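Local structure of tonb-dependent siderophore receptor (5FP1) at residues E118-S123 against G134-M139; K346-V351 against L424-I429; P431-D436 against A472-K477; A520-I525 against F543-Q548. The protein probably takes part in the first step of iron uptake across the outer membrane by binding iron-chelating siderophores, possibly ferric enterobactin with micromolar affinity. All blocks are in the same frame, centred on the assembly; numbering follows the deposited sequence. Where two conformers were deposited one is given.

Contact 1 of 4, residues E118-S123 against G134-M139; sequences EVTKGS and GGSINM
Glu118 and Asn138 face each other across two antiparallel strands of the plug domain, and what joins their polar ends is a water. Their side chains rise on one face of the sheet with Thr120 and Ser136. The glutamate chain is extended beyond CG, and its OE1 accepts a hydrogen bond from water 1 at 2.8 Å; the same water accepts one from Asn138 ND2 at 3.0 Å. Both residues have further partners: Ser28 and Ala29 hold the two carboxylate oxygens, and Gly100 N donates to Asn138 OD1. Next along this face Thr120 and Ser136 meet loosely, Thr120 CB 3.9 Å from Ser136 OG. That hydroxyl stands between its own backbone N and carbonyl carbon (chi1 59°), which brings it up beside the threonine's CB.

The other face is apolar where Val119 CG2 comes within 4.4 Å of Ile137 CG1, a light touch; Ile87 of strand 85-87 packs on both. Beneath the side chains, paired backbone bonds join Glu118 to Asn138 and Thr120 to Ser136. Beyond them Gly122 N reaches Gly134 O at 2.8 Å, coming from well above the carbonyl plane. At Gly135, which has no side chain, the strands close in: its CA lies 3.0 Å from Thr120 O.

The carboxylate and the amide are thus buried yet satisfied, through water and through the chain near Ser28 and Gly100. The chemistry implies that the backbone ladder carries this pairing, while the polar side chains tie the sheet to those neighbouring segments.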
loop_
_atom_site.group_PDB
_atom_site.type_symbol
_atom_site.label_atom_id
_atom_site.label_comp_id
_atom_site.label_asym_id
_atom_site.label_seq_id
_atom_site.Cartn_x
_atom_site.Cartn_y
_atom_site.Cartn_z
ATOM N N GLU A 118 3.151 8.357 5.086
ATOM C CA GLU A 118 3.308 9.441 4.144
ATOM C C GLU A 118 3.057 8.950 2.738
ATOM O O GLU A 118 3.780 8.047 2.225
ATOM C CB GLU A 118 4.705 10.042 4.270
ATOM C CG GLU A 118 5.003 10.535 5.676
ATOM C CD GLU A 118 6.281 11.338 5.785
ATOM O OE1 GLU A 118 7.001 11.530 4.762
ATOM O OE2 GLU A 118 6.557 11.776 6.913
ATOM N N VAL A 119 2.045 9.534 2.099
ATOM C CA VAL A 119 1.696 9.172 0.723
ATOM C C VAL A 119 2.161 10.256 -0.245
ATOM O O VAL A 119 1.614 11.377 -0.263
ATOM C CB VAL A 119 0.197 8.969 0.578
ATOM C CG1 VAL A 119 -0.153 8.460 -0.808
ATOM C CG2 VAL A 119 -0.322 7.989 1.641
ATOM N N THR A 120 3.151 9.921 -1.060
ATOM C CA THR A 120 3.601 10.804 -2.106
ATOM C C THR A 120 2.695 10.547 -3.278
ATOM O O THR A 120 2.501 9.392 -3.687
ATOM C CB THR A 120 5.070 10.546 -2.475
ATOM O OG1 THR A 120 5.887 10.866 -1.346
ATOM C CG2 THR A 120 5.488 11.400 -3.649
ATOM N N LYS A 121 2.125 11.608 -3.834
ATOM C CA LYS A 121 1.278 11.468 -5.006
ATOM C C LYS A 121 1.936 12.170 -6.187
ATOM O O LYS A 121 2.367 13.328 -6.080
ATOM C CB LYS A 121 -0.127 12.030 -4.721
ATOM C CG LYS A 121 -0.854 11.345 -3.576
ATOM C CD LYS A 121 -2.249 11.937 -3.382
ATOM C CE LYS A 121 -2.617 12.090 -1.920
ATOM N NZ LYS A 121 -3.872 12.890 -1.711
ATOM N N GLY A 122 2.029 11.457 -7.310
ATOM C CA GLY A 122 2.814 11.899 -8.444
ATOM C C GLY A 122 4.111 11.121 -8.621
ATOM O O GLY A 122 4.684 10.590 -7.666
ATOM N N SER A 123 4.589 11.104 -9.851
ATOM C CA SER A 123 5.810 10.413 -10.238
ATOM C C SER A 123 6.968 10.808 -9.366
ATOM O O SER A 123 7.202 11.994 -9.121
ATOM C CB SER A 123 6.111 10.711 -11.705
ATOM O OG SER A 123 5.013 10.308 -12.515
ATOM N N GLY A 134 2.868 6.537 -10.094
ATOM C CA GLY A 134 1.821 7.465 -9.717
ATOM C C GLY A 134 1.982 8.036 -8.331
ATOM O O GLY A 134 1.213 8.890 -7.926
ATOM N N GLY A 135 2.977 7.548 -7.606
ATOM C CA GLY A 135 3.170 7.874 -6.185
ATOM C C GLY A 135 3.820 6.719 -5.441
ATOM O O GLY A 135 4.175 5.699 -6.042
ATOM N N SER A 136 3.986 6.881 -4.132
ATOM C CA SER A 136 4.546 5.826 -3.284
ATOM C C SER A 136 4.146 6.079 -1.836
ATOM O O SER A 136 3.792 7.207 -1.457
ATOM C CB SER A 136 6.070 5.789 -3.368
ATOM O OG SER A 136 6.618 7.026 -2.974
ATOM N N ILE A 137 4.233 5.021 -1.039
ATOM C CA ILE A 137 3.835 5.040 0.346
ATOM C C ILE A 137 5.046 4.747 1.210
ATOM O O ILE A 137 5.808 3.817 0.930
ATOM C CB ILE A 137 2.765 3.971 0.576
ATOM C CG1 ILE A 137 1.499 4.400 -0.179
ATOM C CG2 ILE A 137 2.506 3.792 2.066
ATOM C CD1 ILE A 137 0.491 3.302 -0.356
ATOM N N ASN A 138 5.193 5.529 2.271
ATOM C CA ASN A 138 6.337 5.405 3.168
ATOM C C ASN A 138 5.815 5.365 4.587
ATOM O O ASN A 138 5.184 6.323 5.055
ATOM C CB ASN A 138 7.288 6.594 2.960
ATOM C CG ASN A 138 8.570 6.472 3.774
ATOM O OD1 ASN A 138 8.922 5.384 4.288
ATOM N ND2 ASN A 138 9.261 7.599 3.938
ATOM N N MET A 139 5.972 4.229 5.251
ATOM C CA MET A 139 5.506 4.077 6.619
ATOM C C MET A 139 6.652 4.462 7.575
ATOM O O MET A 139 7.762 3.952 7.465
ATOM C CB MET A 139 4.983 2.651 6.852
ATOM C CG MET A 139 3.692 2.359 6.038
ATOM S SD MET A 139 3.329 0.622 6.199
ATOM C CE MET A 139 2.469 0.681 7.740
HETATM O O HOH W 1 7.950 9.942 2.634
#

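Contact 2 of 4, residues K346-V351 against L424-I429; sequences KHRFNV and LDNIEI
Strands 346-351 and 424-428 run antiparallel at 172°, their axes 4.6 Å apart, with regular backbone pairing from Lys346-Glu428 to Asn350-Leu424. They are adjacent staves of the transmembrane beta-barrel of a TonB-dependent receptor, and side chains alternate between two faces.

On one face His347 donates from ND1 to Asp425 OD2 at 2.7 Å, almost straight. The oxygen uses its syn lone pair in the plane of the imidazole, and the carboxylate is turned nearly into that plane. Asp425 reaches across diagonally because its CG is anti to the backbone N (chi1 -173°). Ile427 runs alongside the histidine, CG1 3.7 Å from His347 ND1 and CG2 over one ring face.

On the other face Lys346 and Glu428 lie side by side, CB by CB, then lysine CD and CE beside the carboxylate; Lys346 NZ is 4.1 Å from Glu428 OE2, too long for a salt bridge. Arg348, bent at chi3, runs alongside Asn426, whose ND2 is held by Asp436 of the next strand. Arg348 NE is buried with no polar partner in the model. The neighbouring NH2 does find one, Asn426 OD1 at 2.7 Å, met from above the amide plane at a bent N-H...O angle of 136°.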
loop_
_atom_site.group_PDB
_atom_site.type_symbol
_atom_site.label_atom_id
_atom_site.label_comp_id
_atom_site.label_asym_id
_atom_site.label_seq_id
_atom_site.Cartn_x
_atom_site.Cartn_y
_atom_site.Cartn_z
ATOM N N LYS A 346 20.571 29.941 -0.708
ATOM C CA LYS A 346 20.539 28.982 0.390
ATOM C C LYS A 346 20.146 27.589 -0.124
ATOM O O LYS A 346 19.035 27.398 -0.636
ATOM C CB LYS A 346 19.576 29.428 1.483
ATOM C CG LYS A 346 19.893 30.811 2.031
ATOM C CD LYS A 346 18.934 31.191 3.140
ATOM C CE LYS A 346 19.061 32.661 3.490
ATOM N NZ LYS A 346 18.266 32.984 4.705
ATOM N N HIS A 347 21.055 26.635 0.012
ATOM C CA HIS A 347 20.822 25.262 -0.448
ATOM C C HIS A 347 20.365 24.376 0.688
ATOM O O HIS A 347 20.924 24.417 1.786
ATOM C CB HIS A 347 22.078 24.669 -1.035
ATOM C CG HIS A 347 22.606 25.404 -2.215
ATOM N ND1 HIS A 347 22.457 24.945 -3.505
ATOM C CD2 HIS A 347 23.326 26.548 -2.303
ATOM C CE1 HIS A 347 23.061 25.775 -4.338
ATOM N NE2 HIS A 347 23.591 26.757 -3.632
ATOM N N ARG A 348 19.294 23.635 0.442
ATOM C CA ARG A 348 18.837 22.589 1.339
ATOM C C ARG A 348 18.903 21.284 0.563
ATOM O O ARG A 348 18.226 21.132 -0.460
ATOM C CB ARG A 348 17.436 22.888 1.827
ATOM C CG ARG A 348 17.419 24.042 2.817
ATOM C CD ARG A 348 16.027 24.485 3.140
ATOM N NE ARG A 348 15.309 24.997 1.967
ATOM C CZ ARG A 348 14.062 25.439 2.040
ATOM N NH1 ARG A 348 13.447 25.445 3.220
ATOM N NH2 ARG A 348 13.421 25.861 0.960
ATOM N N PHE A 349 19.787 20.385 0.982
ATOM C CA PHE A 349 20.166 19.280 0.105
ATOM C C PHE A 349 20.177 17.901 0.767
ATOM O O PHE A 349 20.230 17.758 1.991
ATOM C CB PHE A 349 21.537 19.544 -0.499
ATOM C CG PHE A 349 22.651 19.532 0.509
ATOM C CD1 PHE A 349 23.266 18.345 0.869
ATOM C CD2 PHE A 349 23.107 20.717 1.076
ATOM C CE1 PHE A 349 24.300 18.326 1.795
ATOM C CE2 PHE A 349 24.141 20.702 1.993
ATOM C CZ PHE A 349 24.729 19.507 2.361
ATOM N N ASN A 350 20.153 16.907 -0.096
ATOM C CA ASN A 350 20.324 15.519 0.280
ATOM C C ASN A 350 20.950 14.910 -0.941
ATOM O O ASN A 350 20.359 14.917 -2.044
ATOM C CB ASN A 350 18.978 14.878 0.649
ATOM C CG ASN A 350 19.124 13.430 1.089
ATOM O OD1 ASN A 350 20.038 12.741 0.654
ATOM N ND2 ASN A 350 18.240 12.977 1.949
ATOM N N VAL A 351 22.195 14.469 -0.786
ATOM C CA VAL A 351 22.908 13.787 -1.846
ATOM C C VAL A 351 23.381 12.437 -1.309
ATOM O O VAL A 351 23.727 12.313 -0.135
ATOM C CB VAL A 351 24.088 14.632 -2.366
ATOM C CG1 VAL A 351 23.589 16.012 -2.776
ATOM C CG2 VAL A 351 25.190 14.755 -1.316
ATOM N N LEU A 424 19.516 15.810 -4.482
ATOM C CA LEU A 424 18.295 16.558 -4.284
ATOM C C LEU A 424 18.693 17.875 -3.638
ATOM O O LEU A 424 19.469 17.888 -2.687
ATOM C CB LEU A 424 17.320 15.825 -3.355
ATOM C CG LEU A 424 16.745 14.507 -3.876
ATOM C CD1 LEU A 424 16.231 13.681 -2.710
ATOM C CD2 LEU A 424 15.616 14.724 -4.867
ATOM N N ASP A 425 18.186 18.981 -4.174
ATOM C CA ASP A 425 18.544 20.313 -3.662
ATOM C C ASP A 425 17.370 21.258 -3.873
ATOM O O ASP A 425 16.845 21.379 -4.986
ATOM C CB ASP A 425 19.796 20.808 -4.389
ATOM C CG ASP A 425 20.371 22.121 -3.817
ATOM O OD1 ASP A 425 19.988 22.553 -2.710
ATOM O OD2 ASP A 425 21.237 22.713 -4.507
ATOM N N ASN A 426 16.919 21.876 -2.794
ATOM C CA ASN A 426 15.933 22.914 -2.886
ATOM C C ASN A 426 16.634 24.249 -2.595
ATOM O O ASN A 426 17.122 24.461 -1.495
ATOM C CB ASN A 426 14.778 22.669 -1.924
ATOM C CG ASN A 426 13.677 23.716 -2.055
ATOM O OD1 ASN A 426 13.788 24.814 -1.506
ATOM N ND2 ASN A 426 12.617 23.383 -2.778
ATOM N N ILE A 427 16.711 25.107 -3.610
ATOM C CA ILE A 427 17.489 26.338 -3.531
ATOM C C ILE A 427 16.583 27.547 -3.270
ATOM O O ILE A 427 15.743 27.896 -4.096
ATOM C CB ILE A 427 18.293 26.556 -4.814
ATOM C CG1 ILE A 427 19.150 25.334 -5.117
ATOM C CG2 ILE A 427 19.194 27.784 -4.686
ATOM C CD1 ILE A 427 19.825 25.392 -6.458
ATOM N N GLU A 428 16.756 28.166 -2.108
ATOM C CA GLU A 428 16.072 29.417 -1.800
ATOM C C GLU A 428 16.830 30.566 -2.458
ATOM O O GLU A 428 17.973 30.884 -2.092
ATOM C CB GLU A 428 15.937 29.619 -0.300
ATOM C CG GLU A 428 15.260 30.935 0.050
ATOM C CD GLU A 428 15.165 31.199 1.542
ATOM O OE1 GLU A 428 14.929 30.253 2.324
ATOM O OE2 GLU A 428 15.274 32.377 1.932
ATOM N N ILE A 429 16.212 31.132 -3.484
ATOM C CA ILE A 429 16.796 32.228 -4.234
ATOM C C ILE A 429 16.534 33.540 -3.502
ATOM O O ILE A 429 17.444 34.330 -3.332
ATOM C CB ILE A 429 16.263 32.251 -5.673
ATOM C CG1 ILE A 429 16.620 30.931 -6.370
ATOM C CG2 ILE A 429 16.863 33.406 -6.464
ATOM C CD1 ILE A 429 15.959 30.773 -7.717
#

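Contact 3 of 4, residues P431-D436 against A472-K477; sequences PKWLLD and AGITFK
Trp433 lies across Phe476, and this is the tight part of the contact although the tryptophan is itself exposed. Phe476 CD1 sits over one face of the indole, nearer its margin than its middle, 3.6 Å from Trp433 CE2. The two planes are inclined at 57°, with the six-membered ring centroids 4.9 Å apart. Phe476 reaches the indole because its CG is anti to the backbone N (chi1 175°). At the indole's edge Ile474 CG2 makes a looser contact, 4.1 Å from Trp433 CE3. Further along the same face Leu435 CD1 meets Ile474 CG1 at a similar separation, and a bound C8E detergent molecule touches Ile474.

The two strands, 433-450 and 459-476, form a beta hairpin of the transmembrane barrel; paired backbone bonds join Leu434 to Thr475 and Asp436 to Gly473, and a single one runs from Lys477 N to Lys432 O.

On the opposite face Leu434, Thr475 and Lys477 are buried, unlike the exposed Trp433 and Lys432. Leu434 CB and Thr475 CB are 4.1 Å apart, and water 2 links Leu434 O to Thr475 OG1; that hydroxyl is also hydrogen-bonded to Asp39 O. Lys477 bends at chi3 and chi4, and its NZ forms a salt bridge with Asp39. Towards solvent, the Lys432 side chain meets the other strand through aliphatic carbons: CB is 4.0 Å from Phe476 CE1, and CG and CD lie beside Lys477 O.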
loop_
_atom_site.group_PDB
_atom_site.type_symbol
_atom_site.label_atom_id
_atom_site.label_comp_id
_atom_site.label_asym_id
_atom_site.label_seq_id
_atom_site.Cartn_x
_atom_site.Cartn_y
_atom_site.Cartn_z
ATOM N N PRO A 431 13.394 34.789 -0.213
ATOM C CA PRO A 431 12.386 34.128 0.617
ATOM C C PRO A 431 11.092 33.813 -0.098
ATOM O O PRO A 431 10.226 33.112 0.462
ATOM C CB PRO A 431 12.136 35.137 1.746
ATOM C CG PRO A 431 13.369 35.979 1.784
ATOM C CD PRO A 431 13.808 36.089 0.349
ATOM N N LYS A 432 10.934 34.339 -1.309
ATOM C CA LYS A 432 9.699 34.159 -2.062
ATOM C C LYS A 432 9.877 33.196 -3.229
ATOM O O LYS A 432 8.901 32.844 -3.890
ATOM C CB LYS A 432 9.214 35.496 -2.648
ATOM C CG LYS A 432 8.811 36.569 -1.645
ATOM C CD LYS A 432 7.859 37.564 -2.319
ATOM C CE LYS A 432 7.069 38.375 -1.338
ATOM N NZ LYS A 432 7.930 39.465 -0.815
ATOM N N TRP A 433 11.125 32.866 -3.560
ATOM C CA TRP A 433 11.412 32.051 -4.732
ATOM C C TRP A 433 12.263 30.830 -4.383
ATOM O O TRP A 433 13.418 30.973 -3.961
ATOM C CB TRP A 433 12.129 32.870 -5.775
ATOM C CG TRP A 433 11.294 33.970 -6.394
ATOM C CD1 TRP A 433 11.256 35.285 -6.022
ATOM C CD2 TRP A 433 10.410 33.841 -7.509
ATOM N NE1 TRP A 433 10.393 35.988 -6.837
ATOM C CE2 TRP A 433 9.873 35.127 -7.769
ATOM C CE3 TRP A 433 10.019 32.768 -8.320
ATOM C CZ2 TRP A 433 8.958 35.357 -8.794
ATOM C CZ3 TRP A 433 9.105 33.006 -9.350
ATOM C CH2 TRP A 433 8.585 34.290 -9.569
ATOM N N LEU A 434 11.689 29.637 -4.566
ATOM C CA LEU A 434 12.412 28.370 -4.292
ATOM C C LEU A 434 12.479 27.495 -5.531
ATOM O O LEU A 434 11.452 27.216 -6.140
ATOM C CB LEU A 434 11.729 27.569 -3.192
ATOM C CG LEU A 434 11.245 28.349 -1.979
ATOM C CD1 LEU A 434 10.421 27.450 -1.071
ATOM C CD2 LEU A 434 12.419 28.929 -1.232
ATOM N N LEU A 435 13.689 27.090 -5.907
ATOM C CA LEU A 435 13.917 26.206 -7.038
ATOM C C LEU A 435 14.201 24.784 -6.517
ATOM O O LEU A 435 15.166 24.572 -5.789
ATOM C CB LEU A 435 15.109 26.680 -7.833
ATOM C CG LEU A 435 15.514 25.825 -9.025
ATOM C CD1 LEU A 435 14.376 25.711 -10.033
ATOM C CD2 LEU A 435 16.773 26.407 -9.671
ATOM N N ASP A 436 13.323 23.841 -6.843
ATOM C CA ASP A 436 13.458 22.450 -6.359
ATOM C C ASP A 436 14.044 21.575 -7.459
ATOM O O ASP A 436 13.560 21.607 -8.600
ATOM C CB ASP A 436 12.079 21.917 -5.967
ATOM C CG ASP A 436 12.165 20.612 -5.146
ATOM O OD1 ASP A 436 12.627 20.656 -3.976
ATOM O OD2 ASP A 436 11.785 19.557 -5.702
ATOM N N ALA A 472 11.936 18.785 -11.218
ATOM C CA ALA A 472 12.206 20.213 -11.231
ATOM C C ALA A 472 10.937 20.932 -10.855
ATOM O O ALA A 472 9.861 20.648 -11.405
ATOM C CB ALA A 472 12.658 20.649 -12.628
ATOM N N GLY A 473 11.037 21.874 -9.929
ATOM C CA GLY A 473 9.879 22.662 -9.579
ATOM C C GLY A 473 10.265 24.074 -9.160
ATOM O O GLY A 473 11.386 24.313 -8.713
ATOM N N ILE A 474 9.329 24.995 -9.319
ATOM C CA ILE A 474 9.478 26.348 -8.783
ATOM C C ILE A 474 8.323 26.645 -7.866
ATOM O O ILE A 474 7.171 26.421 -8.231
ATOM C CB ILE A 474 9.470 27.373 -9.905
ATOM C CG1 ILE A 474 10.651 27.104 -10.840
ATOM C CG2 ILE A 474 9.522 28.785 -9.307
ATOM C CD1 ILE A 474 10.599 27.886 -12.132
ATOM N N THR A 475 8.633 27.151 -6.681
ATOM C CA THR A 475 7.643 27.573 -5.724
ATOM C C THR A 475 7.752 29.109 -5.555
ATOM O O THR A 475 8.851 29.636 -5.326
ATOM C CB THR A 475 7.853 26.918 -4.370
ATOM O OG1 THR A 475 7.726 25.484 -4.490
ATOM C CG2 THR A 475 6.815 27.425 -3.401
ATOM N N PHE A 476 6.631 29.802 -5.724
ATOM C CA PHE A 476 6.544 31.243 -5.417
ATOM C C PHE A 476 5.744 31.398 -4.154
ATOM O O PHE A 476 4.660 30.842 -4.010
ATOM C CB PHE A 476 5.891 32.052 -6.549
ATOM C CG PHE A 476 5.703 33.498 -6.186
ATOM C CD1 PHE A 476 6.810 34.341 -6.084
ATOM C CD2 PHE A 476 4.455 33.989 -5.858
ATOM C CE1 PHE A 476 6.661 35.668 -5.702
ATOM C CE2 PHE A 476 4.306 35.313 -5.477
ATOM C CZ PHE A 476 5.403 36.148 -5.399
ATOM N N LYS A 477 6.277 32.145 -3.199
ATOM C CA LYS A 477 5.561 32.365 -1.960
ATOM C C LYS A 477 5.000 33.816 -1.858
ATOM O O LYS A 477 5.754 34.747 -1.573
ATOM C CB LYS A 477 6.478 32.074 -0.776
ATOM C CG LYS A 477 6.953 30.611 -0.712
ATOM C CD LYS A 477 7.822 30.300 0.508
ATOM C CE LYS A 477 7.103 30.459 1.823
ATOM N NZ LYS A 477 5.808 29.725 1.871
HETATM O O HOH W 2 10.289 24.706 -5.103
#

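Contact 4 of 4, residues A520-I525 against F543-Q548; sequences AQTFEI and FRTEKQ
The amides of Gln521 and Gln548 stack with their planes 28° apart while the two side chains cross at about a right angle; Gln548 OE1 lies 3.5 Å from Gln521 CG. Glu546 runs alongside Gln521 on the same face; in both Gln521 and Glu546, CG stands between the backbone N and the carbonyl carbon (chi1 65° and 64°). Gln521 NE2 donates to Glu546 OE2 at 2.9 Å, with the acceptor near the amide plane but the donor well above the carboxylate plane. Gln521 OE1 is taken by Tyr488, and water 3 bridges Ala520 O to Gln548 NE2.

On the other face Thr522 OG1 and Thr545 OG1 share a 2.8 Å hydrogen bond. Glu524 lies beside Phe543, OE1 3.8 Å from Phe543 CB and obliquely placed to the ring; Glu524 OE2 is hydrogen-bonded to Tyr485.

Arg88 of the plug gathers this face: it forms a salt bridge with Glu524, a hydrogen bond to Thr545 OG1 and a cation-pi contact with Phe543. The hairpin of strands 518-531 and 536-555 is therefore part of the barrel wall against the plug, with strand 482-493 beside the first strand and strand 558-575 beside the second.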
loop_
_atom_site.group_PDB
_atom_site.type_symbol
_atom_site.label_atom_id
_atom_site.label_comp_id
_atom_site.label_asym_id
_atom_site.label_seq_id
_atom_site.Cartn_x
_atom_site.Cartn_y
_atom_site.Cartn_z
ATOM N N ALA A 520 7.206 7.199 -17.264
ATOM C CA ALA A 520 6.049 7.943 -16.798
ATOM C C ALA A 520 6.491 9.333 -16.386
ATOM O O ALA A 520 7.691 9.593 -16.163
ATOM C CB ALA A 520 5.374 7.232 -15.624
ATOM N N GLN A 521 5.519 10.206 -16.232
ATOM C CA GLN A 521 5.801 11.566 -15.832
ATOM C C GLN A 521 4.589 12.224 -15.197
ATOM O O GLN A 521 3.435 11.834 -15.435
ATOM C CB GLN A 521 6.316 12.371 -17.037
ATOM C CG GLN A 521 5.252 12.510 -18.113
ATOM C CD GLN A 521 5.744 13.105 -19.428
ATOM O OE1 GLN A 521 6.918 13.409 -19.608
ATOM N NE2 GLN A 521 4.828 13.271 -20.351
ATOM N N THR A 522 4.860 13.235 -14.369
ATOM C CA THR A 522 3.832 14.053 -13.771
ATOM C C THR A 522 4.138 15.533 -13.986
ATOM O O THR A 522 5.246 15.998 -13.691
ATOM C CB THR A 522 3.716 13.771 -12.263
ATOM O OG1 THR A 522 3.265 12.422 -12.063
ATOM C CG2 THR A 522 2.737 14.741 -11.574
ATOM N N PHE A 523 3.165 16.233 -14.553
ATOM C CA PHE A 523 3.163 17.709 -14.597
ATOM C C PHE A 523 2.102 18.211 -13.622
ATOM O O PHE A 523 0.941 17.799 -13.679
ATOM C CB PHE A 523 2.856 18.236 -16.011
ATOM C CG PHE A 523 2.732 19.765 -16.040
ATOM C CD1 PHE A 523 3.875 20.558 -15.985
ATOM C CD2 PHE A 523 1.491 20.388 -16.005
ATOM C CE1 PHE A 523 3.784 21.948 -15.984
ATOM C CE2 PHE A 523 1.390 21.776 -15.984
ATOM C CZ PHE A 523 2.540 22.553 -15.973
ATOM N N GLU A 524 2.479 19.087 -12.701
ATOM C CA GLU A 524 1.551 19.539 -11.672
ATOM C C GLU A 524 1.697 21.043 -11.415
ATOM O O GLU A 524 2.800 21.598 -11.449
ATOM C CB GLU A 524 1.820 18.810 -10.373
ATOM C CG GLU A 524 0.871 19.103 -9.220
ATOM C CD GLU A 524 0.958 18.052 -8.115
ATOM O OE1 GLU A 524 0.859 16.857 -8.466
ATOM O OE2 GLU A 524 1.122 18.411 -6.918
ATOM N N ILE A 525 0.556 21.667 -11.174
ATOM C CA ILE A 525 0.499 23.009 -10.652
ATOM C C ILE A 525 -0.338 22.951 -9.416
ATOM O O ILE A 525 -1.334 22.223 -9.346
ATOM C CB ILE A 525 -0.118 23.977 -11.677
ATOM C CG1 ILE A 525 -1.447 23.468 -12.184
ATOM C CG2 ILE A 525 0.808 24.134 -12.849
ATOM C CD1 ILE A 525 -2.124 24.449 -13.113
ATOM N N PHE A 543 -3.115 18.257 -12.185
ATOM C CA PHE A 543 -1.983 17.482 -12.675
ATOM C C PHE A 543 -2.352 16.593 -13.835
ATOM O O PHE A 543 -3.516 16.243 -14.034
ATOM C CB PHE A 543 -1.394 16.620 -11.544
ATOM C CG PHE A 543 -2.418 15.749 -10.876
ATOM C CD1 PHE A 543 -2.737 14.506 -11.378
ATOM C CD2 PHE A 543 -3.067 16.194 -9.748
ATOM C CE1 PHE A 543 -3.713 13.734 -10.759
ATOM C CE2 PHE A 543 -4.045 15.443 -9.131
ATOM C CZ PHE A 543 -4.360 14.208 -9.632
ATOM N N ARG A 544 -1.343 16.233 -14.602
ATOM C CA ARG A 544 -1.391 15.074 -15.466
ATOM C C ARG A 544 -0.272 14.124 -15.046
ATOM O O ARG A 544 0.920 14.480 -15.073
ATOM C CB ARG A 544 -1.257 15.423 -16.932
ATOM C CG ARG A 544 -1.201 14.169 -17.815
ATOM C CD ARG A 544 -1.234 14.524 -19.297
ATOM N NE ARG A 544 -2.510 15.142 -19.606
ATOM C CZ ARG A 544 -2.768 15.862 -20.690
ATOM N NH1 ARG A 544 -1.852 16.050 -21.611
ATOM N NH2 ARG A 544 -3.949 16.403 -20.843
ATOM N N THR A 545 -0.687 12.958 -14.578
ATOM C CA THR A 545 0.221 11.853 -14.191
ATOM C C THR A 545 -0.060 10.753 -15.187
ATOM O O THR A 545 -1.220 10.331 -15.353
ATOM C CB THR A 545 -0.044 11.405 -12.749
ATOM O OG1 THR A 545 0.448 12.409 -11.834
ATOM C CG2 THR A 545 0.644 10.035 -12.433
ATOM N N GLU A 546 0.968 10.338 -15.917
ATOM C CA GLU A 546 0.777 9.476 -17.047
ATOM C C GLU A 546 1.913 8.529 -17.254
ATOM O O GLU A 546 3.058 8.812 -16.889
ATOM C CB GLU A 546 0.591 10.289 -18.341
ATOM C CG GLU A 546 1.792 11.110 -18.724
ATOM C CD GLU A 546 1.541 11.998 -19.944
ATOM O OE1 GLU A 546 0.884 11.537 -20.906
ATOM O OE2 GLU A 546 1.997 13.159 -19.918
ATOM N N LYS A 547 1.592 7.420 -17.902
ATOM C CA LYS A 547 2.613 6.472 -18.323
ATOM C C LYS A 547 2.612 6.451 -19.847
ATOM O O LYS A 547 1.871 5.690 -20.476
ATOM C CB LYS A 547 2.366 5.085 -17.736
ATOM C CG LYS A 547 3.521 4.143 -17.973
ATOM C CD LYS A 547 3.200 2.721 -17.564
ATOM C CE LYS A 547 3.164 2.528 -16.074
ATOM N NZ LYS A 547 2.782 1.102 -15.761
ATOM N N GLN A 548 3.427 7.326 -20.427
ATOM C CA GLN A 548 3.389 7.565 -21.863
ATOM C C GLN A 548 4.119 6.466 -22.622
ATOM O O GLN A 548 3.995 6.360 -23.822
ATOM C CB GLN A 548 3.962 8.959 -22.184
ATOM C CG GLN A 548 5.465 9.101 -22.040
ATOM C CD GLN A 548 5.924 9.334 -20.616
ATOM O OE1 GLN A 548 5.134 9.351 -19.687
ATOM N NE2 GLN A 548 7.216 9.507 -20.441
HETATM O O HOH W 3 9.474 9.912 -18.329
#

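In the fold
Contact 1 is the buried one, in the plug; the other three are partly buried pairings in the barrel wall. Contacts 2 and 3 are neighbours through strands 405-428 and 433-450: the backbone bond Ile427 N to Leu435 O joins them, and their centres are 11 Å apart. Contact 4 lies farther round, with no touch to either, but it meets contact 1 directly where Ser123 OG bonds to Thr522 OG1, a plug-to-barrel link. All four share a backbone ladder; what differs is the side chains. Contact 1 adds buried polar groups bridged by water, contact 2 a histidine-carboxylate bond, contact 3 aromatic and aliphatic packing, and contact 4 amide, hydroxyl and carboxylate pairs.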